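Local coordinates for glycoside hydrolase family protein (Novosphingobium sp. PP1Y, PDB 6Q2F), which hydrolyses alpha-L-rhamnosides, probably releasing terminal L-rhamnose from glycosylated natural products, as an alpha-L-rhamnosidase, at residues S156-A161 and G168-P173; V211-V216 and W438-L443; T317-P322 and S375-D380; L532-G537 and E544-F549. All coordinates share one frame; numbering follows the deposited sequence.

Interaction 1. Residues S156-A161 and G168-P173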
loop_
_atom_site.group_PDB
_atom_site.type_symbol
_atom_site.label_atom_id
_atom_site.label_comp_id
_atom_site.label_asym_id
_atom_site.label_seq_id
_atom_site.Cartn_x
_atom_site.Cartn_y
_atom_site.Cartn_z
ATOM N N SER A 156 30.186 -19.025 8.648
ATOM C CA SER A 156 31.241 -19.874 8.125
ATOM C C SER A 156 31.006 -21.289 8.631
ATOM O O SER A 156 30.331 -21.499 9.643
ATOM C CB SER A 156 32.631 -19.399 8.552
ATOM O OG SER A 156 32.859 -19.738 9.908
ATOM N N GLU A 157 31.546 -22.247 7.900
ATOM C CA GLU A 157 31.413 -23.653 8.187
ATOM C C GLU A 157 32.714 -24.407 8.262
ATOM O O GLU A 157 33.616 -24.174 7.516
ATOM C CB GLU A 157 30.686 -24.288 7.067
ATOM C CG GLU A 157 29.211 -24.336 7.201
ATOM C CD GLU A 157 28.636 -25.343 6.256
ATOM O OE1 GLU A 157 29.349 -26.329 5.933
ATOM O OE2 GLU A 157 27.482 -25.147 5.836
ATOM N N THR A 158 32.786 -25.350 9.164
ATOM C CA THR A 158 34.003 -26.134 9.311
ATOM C C THR A 158 33.618 -27.576 9.614
ATOM O O THR A 158 32.517 -27.854 10.095
ATOM C CB THR A 158 34.907 -25.550 10.416
ATOM O OG1 THR A 158 35.081 -24.145 10.189
ATOM C CG2 THR A 158 36.276 -26.198 10.403
ATOM N N THR A 159 34.520 -28.496 9.299
ATOM C CA THR A 159 34.334 -29.907 9.597
ATOM C C THR A 159 35.384 -30.371 10.599
ATOM O O THR A 159 36.516 -29.875 10.605
ATOM C CB THR A 159 34.412 -30.758 8.332
ATOM O OG1 THR A 159 35.633 -30.473 7.648
ATOM C CG2 THR A 159 33.237 -30.448 7.409
ATOM N N LEU A 160 34.993 -31.325 11.450
ATOM C CA LEU A 160 35.871 -31.921 12.453
ATOM C C LEU A 160 35.643 -33.424 12.506
ATOM O O LEU A 160 34.596 -33.928 12.090
ATOM C CB LEU A 160 35.629 -31.341 13.848
ATOM C CG LEU A 160 36.142 -29.939 14.120
ATOM C CD1 LEU A 160 35.867 -29.591 15.576
ATOM C CD2 LEU A 160 37.631 -29.878 13.800
ATOM N N ALA A 161 36.625 -34.133 13.075
ATOM C CA ALA A 161 36.626 -35.593 13.139
ATOM C C ALA A 161 35.782 -36.155 14.283
ATOM O O ALA A 161 34.975 -37.065 14.070
ATOM C CB ALA A 161 38.063 -36.108 13.259
ATOM N N GLY A 168 43.350 -24.404 15.983
ATOM C CA GLY A 168 43.316 -23.206 15.181
ATOM C C GLY A 168 42.051 -22.397 15.389
ATOM O O GLY A 168 41.349 -22.489 16.402
ATOM N N ARG A 169 41.752 -21.592 14.385
ATOM C CA ARG A 169 40.698 -20.603 14.492
ATOM C C ARG A 169 39.510 -20.963 13.615
ATOM O O ARG A 169 39.673 -21.388 12.467
ATOM C CB ARG A 169 41.228 -19.224 14.110
ATOM C CG ARG A 169 42.211 -18.662 15.113
ATOM C CD ARG A 169 42.421 -17.200 14.821
ATOM N NE ARG A 169 43.013 -16.930 13.516
ATOM C CZ ARG A 169 44.320 -16.925 13.283
ATOM N NH1 ARG A 169 45.178 -17.150 14.273
ATOM N NH2 ARG A 169 44.775 -16.683 12.063
ATOM N N LEU A 170 38.315 -20.790 14.171
ATOM C CA LEU A 170 37.105 -20.804 13.364
ATOM C C LEU A 170 37.121 -19.609 12.426
ATOM O O LEU A 170 37.167 -18.464 12.884
ATOM C CB LEU A 170 35.865 -20.758 14.246
ATOM C CG LEU A 170 35.263 -22.078 14.712
ATOM C CD1 LEU A 170 33.985 -21.811 15.481
ATOM C CD2 LEU A 170 35.009 -22.994 13.531
ATOM N N ALA A 171 37.091 -19.880 11.121
ATOM C CA ALA A 171 36.995 -18.823 10.117
ATOM C C ALA A 171 35.873 -17.850 10.465
ATOM O O ALA A 171 34.756 -18.258 10.785
ATOM C CB ALA A 171 36.745 -19.430 8.733
ATOM N N SER A 172 36.198 -16.567 10.437
ATOM C CA SER A 172 35.217 -15.528 10.685
ATOM C C SER A 172 34.130 -15.559 9.610
ATOM O O SER A 172 34.425 -15.764 8.431
ATOM C CB SER A 172 35.905 -14.162 10.706
ATOM O OG SER A 172 36.813 -14.044 11.788
ATOM N N PRO A 173 32.867 -15.400 9.988
ATOM C CA PRO A 173 31.811 -15.187 8.990
ATOM C C PRO A 173 32.062 -13.913 8.204
ATOM O O PRO A 173 32.729 -12.992 8.700
ATOM C CB PRO A 173 30.539 -15.068 9.842
ATOM C CG PRO A 173 30.861 -15.775 11.098
ATOM C CD PRO A 173 32.323 -15.517 11.347
#
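The hydroxyl of S156 donates a short hydrogen bond to the carbonyl oxygen of A171, with OG and O 2.6 Å apart. The donor stands 32° out of the carbonyl plane, and the C=O...OG angle of 141° places it well off the line of the carbonyl. The first torsion explains the reach: at chi1 76°, OG sits between the backbone N and the carbonyl carbon of its own residue. S156 CB follows the hydroxyl to the same acceptor, while the methyl of A171 lies 4.1 Å from S156 OG. The ring of P173 comes up beside the backbone at the start of the segment, CG at 4.1 Å from S156 N. Strand 151-160 is an outermost strand of a four-stranded antiparallel sheet, and its backbone bonds there go to strand 436-447, S156 pairing with R442 and T158 with V440. Residues 168-173 form no strand of their own; they return past it as an irregular segment, so no backbone-to-backbone pairing forms, and the bond runs from a side-chain hydroxyl to a main-chain carbonyl. Two residues further on, T158 meets L170 at an oblique angle, OG1 lying 3.5 Å from the methyl carbon CD2. L170 is buried, with L419 against its side chain, whereas A171 and S172 are exposed. Between S156 and T158, E157 points away from 168-173.

Interaction 2. Residues V211-V216 and W438-L443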
loop_
_atom_site.group_PDB
_atom_site.type_symbol
_atom_site.label_atom_id
_atom_site.label_comp_id
_atom_site.label_asym_id
_atom_site.label_seq_id
_atom_site.Cartn_x
_atom_site.Cartn_y
_atom_site.Cartn_z
ATOM N N VAL A 211 27.924 -20.279 18.005
ATOM C CA VAL A 211 28.620 -21.402 17.399
ATOM C C VAL A 211 27.822 -22.654 17.698
ATOM O O VAL A 211 27.509 -22.936 18.860
ATOM C CB VAL A 211 30.055 -21.529 17.926
ATOM C CG1 VAL A 211 30.824 -22.578 17.148
ATOM C CG2 VAL A 211 30.745 -20.192 17.817
ATOM N N LEU A 212 27.480 -23.394 16.658
ATOM C CA LEU A 212 26.744 -24.635 16.793
ATOM C C LEU A 212 27.556 -25.749 16.159
ATOM O O LEU A 212 28.249 -25.545 15.160
ATOM C CB LEU A 212 25.369 -24.557 16.133
ATOM C CG LEU A 212 24.471 -23.422 16.608
ATOM C CD1 LEU A 212 23.260 -23.341 15.706
ATOM C CD2 LEU A 212 24.072 -23.621 18.086
ATOM N N ALA A 213 27.485 -26.922 16.769
ATOM C CA ALA A 213 28.085 -28.116 16.208
ATOM C C ALA A 213 27.036 -29.211 16.200
ATOM O O ALA A 213 26.173 -29.275 17.080
ATOM C CB ALA A 213 29.320 -28.567 16.990
ATOM N N PHE A 214 27.113 -30.073 15.194
ATOM C CA PHE A 214 26.155 -31.154 15.063
ATOM C C PHE A 214 26.770 -32.234 14.197
ATOM O O PHE A 214 27.568 -31.928 13.302
ATOM C CB PHE A 214 24.832 -30.658 14.467
ATOM C CG PHE A 214 24.993 -29.816 13.229
ATOM C CD1 PHE A 214 25.015 -30.406 11.977
ATOM C CD2 PHE A 214 25.122 -28.440 13.319
ATOM C CE1 PHE A 214 25.158 -29.640 10.825
ATOM C CE2 PHE A 214 25.265 -27.666 12.171
ATOM C CZ PHE A 214 25.283 -28.274 10.922
ATOM N N PRO A 215 26.451 -33.497 14.454
ATOM C CA PRO A 215 26.994 -34.579 13.632
ATOM C C PRO A 215 26.362 -34.577 12.254
ATOM O O PRO A 215 25.221 -34.152 12.061
ATOM C CB PRO A 215 26.620 -35.848 14.410
ATOM C CG PRO A 215 26.225 -35.366 15.788
ATOM C CD PRO A 215 25.660 -34.001 15.583
ATOM N N VAL A 216 27.125 -35.070 11.289
ATOM C CA VAL A 216 26.708 -35.035 9.895
ATOM C C VAL A 216 27.344 -36.259 9.245
ATOM O O VAL A 216 28.419 -36.696 9.684
ATOM C CB VAL A 216 27.116 -33.702 9.238
ATOM C CG1 VAL A 216 26.408 -32.523 9.876
ATOM C CG2 VAL A 216 28.625 -33.516 9.230
ATOM N N TRP A 438 31.862 -34.203 12.377
ATOM C CA TRP A 438 31.283 -33.016 12.988
ATOM C C TRP A 438 31.240 -31.859 12.000
ATOM O O TRP A 438 32.153 -31.674 11.190
ATOM C CB TRP A 438 32.075 -32.595 14.229
ATOM C CG TRP A 438 31.756 -33.391 15.453
ATOM C CD1 TRP A 438 32.511 -34.389 16.011
ATOM C CD2 TRP A 438 30.590 -33.262 16.276
ATOM N NE1 TRP A 438 31.882 -34.885 17.132
ATOM C CE2 TRP A 438 30.701 -34.213 17.313
ATOM C CE3 TRP A 438 29.464 -32.436 16.238
ATOM C CZ2 TRP A 438 29.729 -34.353 18.299
ATOM C CZ3 TRP A 438 28.498 -32.582 17.219
ATOM C CH2 TRP A 438 28.638 -33.529 18.235
ATOM N N ARG A 439 30.230 -31.038 12.153
ATOM C CA ARG A 439 30.114 -29.840 11.390
ATOM C C ARG A 439 29.970 -28.742 12.399
ATOM O O ARG A 439 29.154 -28.808 13.257
ATOM C CB ARG A 439 28.908 -29.896 10.517
ATOM C CG ARG A 439 28.923 -28.915 9.393
ATOM C CD ARG A 439 28.184 -29.566 8.279
ATOM N NE ARG A 439 27.603 -28.619 7.383
ATOM C CZ ARG A 439 26.653 -28.930 6.520
ATOM N NH1 ARG A 439 26.187 -30.164 6.447
ATOM N NH2 ARG A 439 26.181 -27.997 5.713
ATOM N N VAL A 440 30.792 -27.728 12.260
ATOM C CA VAL A 440 30.758 -26.615 13.154
ATOM C C VAL A 440 30.345 -25.394 12.373
ATOM O O VAL A 440 30.955 -25.028 11.410
ATOM C CB VAL A 440 32.105 -26.385 13.806
ATOM C CG1 VAL A 440 32.020 -25.292 14.834
ATOM C CG2 VAL A 440 32.589 -27.664 14.426
ATOM N N LEU A 441 29.290 -24.778 12.851
ATOM C CA LEU A 441 28.720 -23.624 12.236
ATOM C C LEU A 441 28.946 -22.395 13.069
ATOM O O LEU A 441 28.554 -22.338 14.203
ATOM C CB LEU A 441 27.240 -23.889 12.100
ATOM C CG LEU A 441 26.356 -23.039 11.246
ATOM C CD1 LEU A 441 27.093 -22.647 10.010
ATOM C CD2 LEU A 441 25.151 -23.842 10.868
ATOM N N ARG A 442 29.587 -21.411 12.476
ATOM C CA ARG A 442 29.810 -20.186 13.163
ATOM C C ARG A 442 28.858 -19.183 12.545
ATOM O O ARG A 442 28.991 -18.802 11.413
ATOM C CB ARG A 442 31.243 -19.712 13.068
ATOM C CG ARG A 442 31.464 -18.420 13.809
ATOM C CD ARG A 442 32.918 -18.039 13.878
ATOM N NE ARG A 442 33.116 -16.737 14.462
ATOM C CZ ARG A 442 34.276 -16.120 14.505
ATOM N NH1 ARG A 442 35.341 -16.686 13.997
ATOM N NH2 ARG A 442 34.368 -14.931 15.049
ATOM N N LEU A 443 27.896 -18.769 13.340
ATOM C CA LEU A 443 26.901 -17.808 12.913
ATOM C C LEU A 443 27.323 -16.416 13.351
ATOM O O LEU A 443 27.803 -16.227 14.473
ATOM C CB LEU A 443 25.533 -18.154 13.500
ATOM C CG LEU A 443 25.049 -19.561 13.183
ATOM C CD1 LEU A 443 23.714 -19.802 13.875
ATOM C CD2 LEU A 443 24.920 -19.730 11.681
#
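The six-membered ring of W438 carries P215 over one face, with CG 4.2 Å from the ring centroid and 26° off its normal, a CH-pi contact. The backbone N of F214 lies in the plane at the edge of the same indole, and CE3 comes within 3.4 Å of F214 C. W438 NE1 bonds outside the pair, to the carbonyl of P430. Next along the strands, the F214 ring is covered on one face by the aliphatic part of R439: CB stands 4.2 Å from the centroid. L441 CD2 touches the edge of that ring. F214 takes chi1 49°, which swings the ring across toward R439, and the two side chains run alongside each other with ring and guanidinium planes 48° apart. V216 CG1 packs on R439 CB at 3.7 Å, while the guanidinium reaches E157 in a salt bridge. Backbone bonds join L212 with L441 and F214 with R439 in both directions. The bond from L441 N to L212 O is short, at 2.6 Å. In the non-hydrogen-bonded pair A213-V440 the CA atoms draw in to 4.3 Å. V211, A213, P215, W438, V440 and R442 face one side of the sheet, L212, F214, R439 and L441 the other. Such alternation and pairing define regular antiparallel beta structure, here the two central strands of a four-stranded sheet.

Interaction 3. Residues T317-P322 and S375-D380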
loop_
_atom_site.group_PDB
_atom_site.type_symbol
_atom_site.label_atom_id
_atom_site.label_comp_id
_atom_site.label_asym_id
_atom_site.label_seq_id
_atom_site.Cartn_x
_atom_site.Cartn_y
_atom_site.Cartn_z
ATOM N N THR A 317 18.801 -22.051 -3.782
ATOM C CA THR A 317 19.085 -23.452 -3.522
ATOM C C THR A 317 17.807 -24.254 -3.712
ATOM O O THR A 317 16.750 -23.850 -3.230
ATOM C CB THR A 317 19.632 -23.635 -2.109
ATOM O OG1 THR A 317 20.850 -22.884 -1.981
ATOM C CG2 THR A 317 19.904 -25.100 -1.831
ATOM N N ILE A 318 17.899 -25.359 -4.444
ATOM C CA ILE A 318 16.787 -26.278 -4.621
ATOM C C ILE A 318 17.291 -27.657 -4.259
ATOM O O ILE A 318 18.475 -27.954 -4.418
ATOM C CB ILE A 318 16.223 -26.275 -6.058
ATOM C CG1 ILE A 318 17.334 -26.595 -7.058
ATOM C CG2 ILE A 318 15.534 -24.942 -6.374
ATOM C CD1 ILE A 318 16.824 -26.894 -8.453
ATOM N N SER A 319 16.384 -28.500 -3.772
ATOM C CA SER A 319 16.694 -29.878 -3.435
ATOM C C SER A 319 15.632 -30.781 -4.042
ATOM O O SER A 319 14.494 -30.360 -4.265
ATOM C CB SER A 319 16.762 -30.081 -1.918
ATOM O OG SER A 319 17.211 -31.387 -1.614
ATOM N N PHE A 320 16.002 -32.036 -4.292
ATOM C CA PHE A 320 15.121 -32.921 -5.040
ATOM C C PHE A 320 15.472 -34.370 -4.739
ATOM O O PHE A 320 16.484 -34.666 -4.100
ATOM C CB PHE A 320 15.225 -32.642 -6.539
ATOM C CG PHE A 320 16.598 -32.209 -6.971
ATOM C CD1 PHE A 320 17.592 -33.142 -7.206
ATOM C CD2 PHE A 320 16.894 -30.866 -7.128
ATOM C CE1 PHE A 320 18.855 -32.744 -7.595
ATOM C CE2 PHE A 320 18.154 -30.463 -7.513
ATOM C CZ PHE A 320 19.135 -31.404 -7.750
ATOM N N ALA A 321 14.606 -35.266 -5.203
ATOM C CA ALA A 321 14.931 -36.682 -5.194
ATOM C C ALA A 321 16.194 -36.917 -6.022
ATOM O O ALA A 321 16.391 -36.254 -7.048
ATOM C CB ALA A 321 13.762 -37.499 -5.749
ATOM N N PRO A 322 17.059 -37.851 -5.619
ATOM C CA PRO A 322 18.385 -37.957 -6.246
ATOM C C PRO A 322 18.314 -38.195 -7.748
ATOM O O PRO A 322 17.325 -38.694 -8.288
ATOM C CB PRO A 322 19.026 -39.153 -5.531
ATOM C CG PRO A 322 18.271 -39.292 -4.255
ATOM C CD PRO A 322 16.869 -38.845 -4.551
ATOM N N SER A 375 25.774 -33.582 -3.085
ATOM C CA SER A 375 25.363 -34.969 -2.879
ATOM C C SER A 375 24.222 -35.057 -1.875
ATOM O O SER A 375 23.325 -35.893 -2.019
ATOM C CB SER A 375 26.540 -35.813 -2.389
ATOM O OG SER A 375 27.757 -35.435 -3.003
ATOM N N ASP A 376 24.246 -34.216 -0.846
ATOM C CA ASP A 376 23.278 -34.306 0.233
ATOM C C ASP A 376 22.036 -33.466 -0.057
ATOM O O ASP A 376 22.014 -32.610 -0.948
ATOM C CB ASP A 376 23.909 -33.881 1.564
ATOM C CG ASP A 376 24.735 -32.608 1.446
ATOM O OD1 ASP A 376 25.152 -32.262 0.317
ATOM O OD2 ASP A 376 24.981 -31.959 2.488
ATOM N N ALA A 377 20.989 -33.735 0.711
ATOM C CA ALA A 377 19.753 -32.978 0.630
ATOM C C ALA A 377 19.870 -31.732 1.492
ATOM O O ALA A 377 20.210 -31.820 2.675
ATOM C CB ALA A 377 18.572 -33.835 1.089
ATOM N N LEU A 378 19.599 -30.577 0.899
ATOM C CA LEU A 378 19.608 -29.316 1.622
ATOM C C LEU A 378 18.170 -28.838 1.801
ATOM O O LEU A 378 17.232 -29.368 1.195
ATOM C CB LEU A 378 20.445 -28.264 0.879
ATOM C CG LEU A 378 21.964 -28.160 1.139
ATOM C CD1 LEU A 378 22.610 -29.511 1.108
ATOM C CD2 LEU A 378 22.649 -27.236 0.126
ATOM N N VAL A 379 17.997 -27.829 2.654
ATOM C CA VAL A 379 16.688 -27.204 2.763
ATOM C C VAL A 379 16.321 -26.611 1.414
ATOM O O VAL A 379 17.022 -25.738 0.885
ATOM C CB VAL A 379 16.670 -26.145 3.863
ATOM C CG1 VAL A 379 15.349 -25.375 3.809
ATOM C CG2 VAL A 379 16.857 -26.808 5.232
ATOM N N ASP A 380 15.229 -27.099 0.838
ATOM C CA ASP A 380 14.795 -26.601 -0.456
ATOM C C ASP A 380 14.403 -25.133 -0.348
ATOM O O ASP A 380 13.603 -24.754 0.512
ATOM C CB ASP A 380 13.625 -27.439 -0.966
ATOM C CG ASP A 380 13.118 -26.957 -2.293
ATOM O OD1 ASP A 380 13.956 -26.794 -3.208
ATOM O OD2 ASP A 380 11.899 -26.717 -2.417
#
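The hydrogen bond between the two segments runs from S319 N to D380 OD1, 3.0 Å long with an N-H...O angle of 157°. The amide approaches that oxygen on its anti side, 28° out of the carboxylate plane. D380 extends CG anti to its backbone N (chi1 179°), which carries the carboxylate across to the strand, and OD1 also lies 3.2 Å from I318 CA. The same oxygen has a second partner in K307, which forms a salt bridge with it. Van der Waals contacts flank this bond. T317 CG2 meets L378 CD2 methyl to methyl at 4.0 Å, the two side chains crossing at about a right angle, and S319 CB sits 3.2 Å from the carbonyl oxygen of L378. The A377 methyl packs near S319 OG at 3.9 Å. Other polar atoms find partners elsewhere in the protein: S319 OG bonds to S273, and T317 OG1 to E383, while L378 O accepts from R543 at the start of helix 543-575. Strand 316-325 is an outermost strand of its antiparallel sheet, and 375-380 follows strand 366-374 of the same sheet. A buried carboxylate held by an amide and a lysine is probably kept ionised, its charge balanced within the protein.

Interaction 4. Residues L532-G537 and E544-F549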
loop_
_atom_site.group_PDB
_atom_site.type_symbol
_atom_site.label_atom_id
_atom_site.label_comp_id
_atom_site.label_asym_id
_atom_site.label_seq_id
_atom_site.Cartn_x
_atom_site.Cartn_y
_atom_site.Cartn_z
ATOM N N LEU A 532 18.604 -23.365 13.998
ATOM C CA LEU A 532 19.347 -22.358 13.241
ATOM C C LEU A 532 20.056 -22.898 12.002
ATOM O O LEU A 532 20.095 -22.169 10.997
ATOM C CB LEU A 532 20.361 -21.656 14.155
ATOM C CG LEU A 532 19.747 -20.900 15.335
ATOM C CD1 LEU A 532 20.820 -20.197 16.137
ATOM C CD2 LEU A 532 18.700 -19.909 14.859
ATOM N N PRO A 533 20.620 -24.120 11.981
ATOM C CA PRO A 533 21.303 -24.563 10.753
ATOM C C PRO A 533 20.413 -24.562 9.528
ATOM O O PRO A 533 20.923 -24.426 8.410
ATOM C CB PRO A 533 21.777 -25.977 11.113
ATOM C CG PRO A 533 21.955 -25.936 12.581
ATOM C CD PRO A 533 20.816 -25.095 13.072
ATOM N N ALA A 534 19.095 -24.692 9.706
ATOM C CA ALA A 534 18.173 -24.593 8.579
ATOM C C ALA A 534 18.251 -23.236 7.900
ATOM O O ALA A 534 18.033 -23.134 6.687
ATOM C CB ALA A 534 16.742 -24.863 9.049
ATOM N N LEU A 535 18.521 -22.180 8.665
ATOM C CA LEU A 535 18.658 -20.846 8.085
ATOM C C LEU A 535 19.839 -20.757 7.131
ATOM O O LEU A 535 19.907 -19.812 6.331
ATOM C CB LEU A 535 18.837 -19.804 9.189
ATOM C CG LEU A 535 17.673 -19.608 10.144
ATOM C CD1 LEU A 535 18.145 -18.918 11.401
ATOM C CD2 LEU A 535 16.596 -18.778 9.443
ATOM N N THR A 536 20.775 -21.706 7.204
ATOM C CA THR A 536 21.941 -21.725 6.334
ATOM C C THR A 536 21.883 -22.832 5.290
ATOM O O THR A 536 22.866 -23.033 4.575
ATOM C CB THR A 536 23.220 -21.883 7.159
ATOM O OG1 THR A 536 23.313 -23.236 7.618
ATOM C CG2 THR A 536 23.200 -20.957 8.357
ATOM N N GLY A 537 20.768 -23.561 5.187
ATOM C CA GLY A 537 20.618 -24.607 4.204
ATOM C C GLY A 537 20.672 -26.016 4.757
ATOM O O GLY A 537 20.285 -26.952 4.048
ATOM N N GLU A 544 9.583 -31.041 6.537
ATOM C CA GLU A 544 8.428 -30.319 7.053
ATOM C C GLU A 544 8.772 -29.588 8.344
ATOM O O GLU A 544 8.374 -28.435 8.537
ATOM C CB GLU A 544 7.254 -31.281 7.253
ATOM C CG GLU A 544 5.933 -30.610 7.689
ATOM C CD GLU A 544 5.428 -29.533 6.723
ATOM O OE1 GLU A 544 5.708 -29.609 5.507
ATOM O OE2 GLU A 544 4.739 -28.601 7.189
ATOM N N GLN A 545 9.522 -30.239 9.240
ATOM C CA GLN A 545 9.932 -29.591 10.482
ATOM C C GLN A 545 10.810 -28.373 10.218
ATOM O O GLN A 545 10.663 -27.336 10.873
ATOM C CB GLN A 545 10.672 -30.586 11.365
ATOM C CG GLN A 545 9.815 -31.634 12.025
ATOM C CD GLN A 545 10.695 -32.680 12.704
ATOM O OE1 GLN A 545 11.596 -33.240 12.083
ATOM N NE2 GLN A 545 10.465 -32.909 13.992
ATOM N N SER A 546 11.756 -28.487 9.286
ATOM C CA SER A 546 12.588 -27.330 8.974
ATOM C C SER A 546 11.763 -26.248 8.302
ATOM O O SER A 546 11.943 -25.061 8.585
ATOM C CB SER A 546 13.777 -27.735 8.102
ATOM O OG SER A 546 14.843 -28.206 8.914
ATOM N N ASP A 547 10.815 -26.642 7.445
ATOM C CA ASP A 547 9.944 -25.653 6.814
ATOM C C ASP A 547 9.066 -24.958 7.848
ATOM O O ASP A 547 8.814 -23.749 7.744
ATOM C CB ASP A 547 9.084 -26.314 5.741
ATOM C CG ASP A 547 9.863 -26.619 4.481
ATOM O OD1 ASP A 547 10.980 -26.080 4.328
ATOM O OD2 ASP A 547 9.358 -27.387 3.638
ATOM N N ARG A 548 8.598 -25.697 8.863
ATOM C CA ARG A 548 7.803 -25.056 9.904
ATOM C C ARG A 548 8.670 -24.194 10.805
ATOM O O ARG A 548 8.248 -23.111 11.222
ATOM C CB ARG A 548 7.041 -26.093 10.722
ATOM C CG ARG A 548 5.905 -26.715 9.940
ATOM C CD ARG A 548 5.256 -27.833 10.713
ATOM N NE ARG A 548 4.215 -28.441 9.897
ATOM C CZ ARG A 548 3.362 -29.360 10.329
ATOM N NH1 ARG A 548 3.409 -29.801 11.587
ATOM N NH2 ARG A 548 2.460 -29.829 9.494
ATOM N N PHE A 549 9.900 -24.630 11.092
ATOM C CA PHE A 549 10.775 -23.746 11.848
ATOM C C PHE A 549 11.009 -22.448 11.096
ATOM O O PHE A 549 10.968 -21.363 11.687
ATOM C CB PHE A 549 12.119 -24.384 12.152
ATOM C CG PHE A 549 13.160 -23.362 12.503
ATOM C CD1 PHE A 549 13.074 -22.662 13.693
ATOM C CD2 PHE A 549 14.181 -23.052 11.622
ATOM C CE1 PHE A 549 14.014 -21.700 14.025
ATOM C CE2 PHE A 549 15.119 -22.086 11.946
ATOM C CZ PHE A 549 15.033 -21.408 13.147
#
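Residues 532-535 have helical backbone angles and pass beside the first turns of helix 543-575, closest at A534 and S546, whose CA atoms are 6.2 Å apart. F549 carries much of the contact. Its CG is anti to the backbone N (chi1 161°), which sends the ring out from the helix toward 532-535. There CE2 meets L535 CG at 4.0 Å, the leucine lying at the ring's edge and the two side chains at about a right angle. CD2 lies 4.1 Å from the A534 methyl, and CZ reaches L532, with CD2 of that leucine 4.3 Å away. One turn earlier on the helix, S546 OG touches A534 CB at 3.8 Å. Within 532-537 the turn is pinned by P533 O, which accepts from both the amide and the hydroxyl of T536, OG1 at 2.8 Å. On a different side of the helix, R548 NE and E544 OE2 form a salt bridge. W531 and F520 also meet the F549 ring. No hydrogen bond crosses between the two segments, so their cohesion rests on buried apolar packing, the hydroxyls of S546 and T536 bonding elsewhere, to V540 O and P533 O.

Overall arrangement
Interactions 1 and 2 share one four-stranded antiparallel sheet: strand 151-160 pairs with 436-447, and R442 meets both L170 and P173. Interaction 1 is a surface contact with a single hydrogen bond, from a hydroxyl, and light packing around it, whereas interaction 2 is buried and built from backbone bonds and ring packing. Interaction 4, buried and apolar, lies against the same sheet, L532 touching L212 and L443, and P533 touching F214. Interaction 3 joins the outermost strand of another antiparallel sheet to the loop that follows strand 366-374; likewise buried, it relies on a carboxylate. A probable hydrogen bond from V379 N to G537 O links it to interaction 4, so residues 532-537 touch both the first sheet and the loop leaving the second.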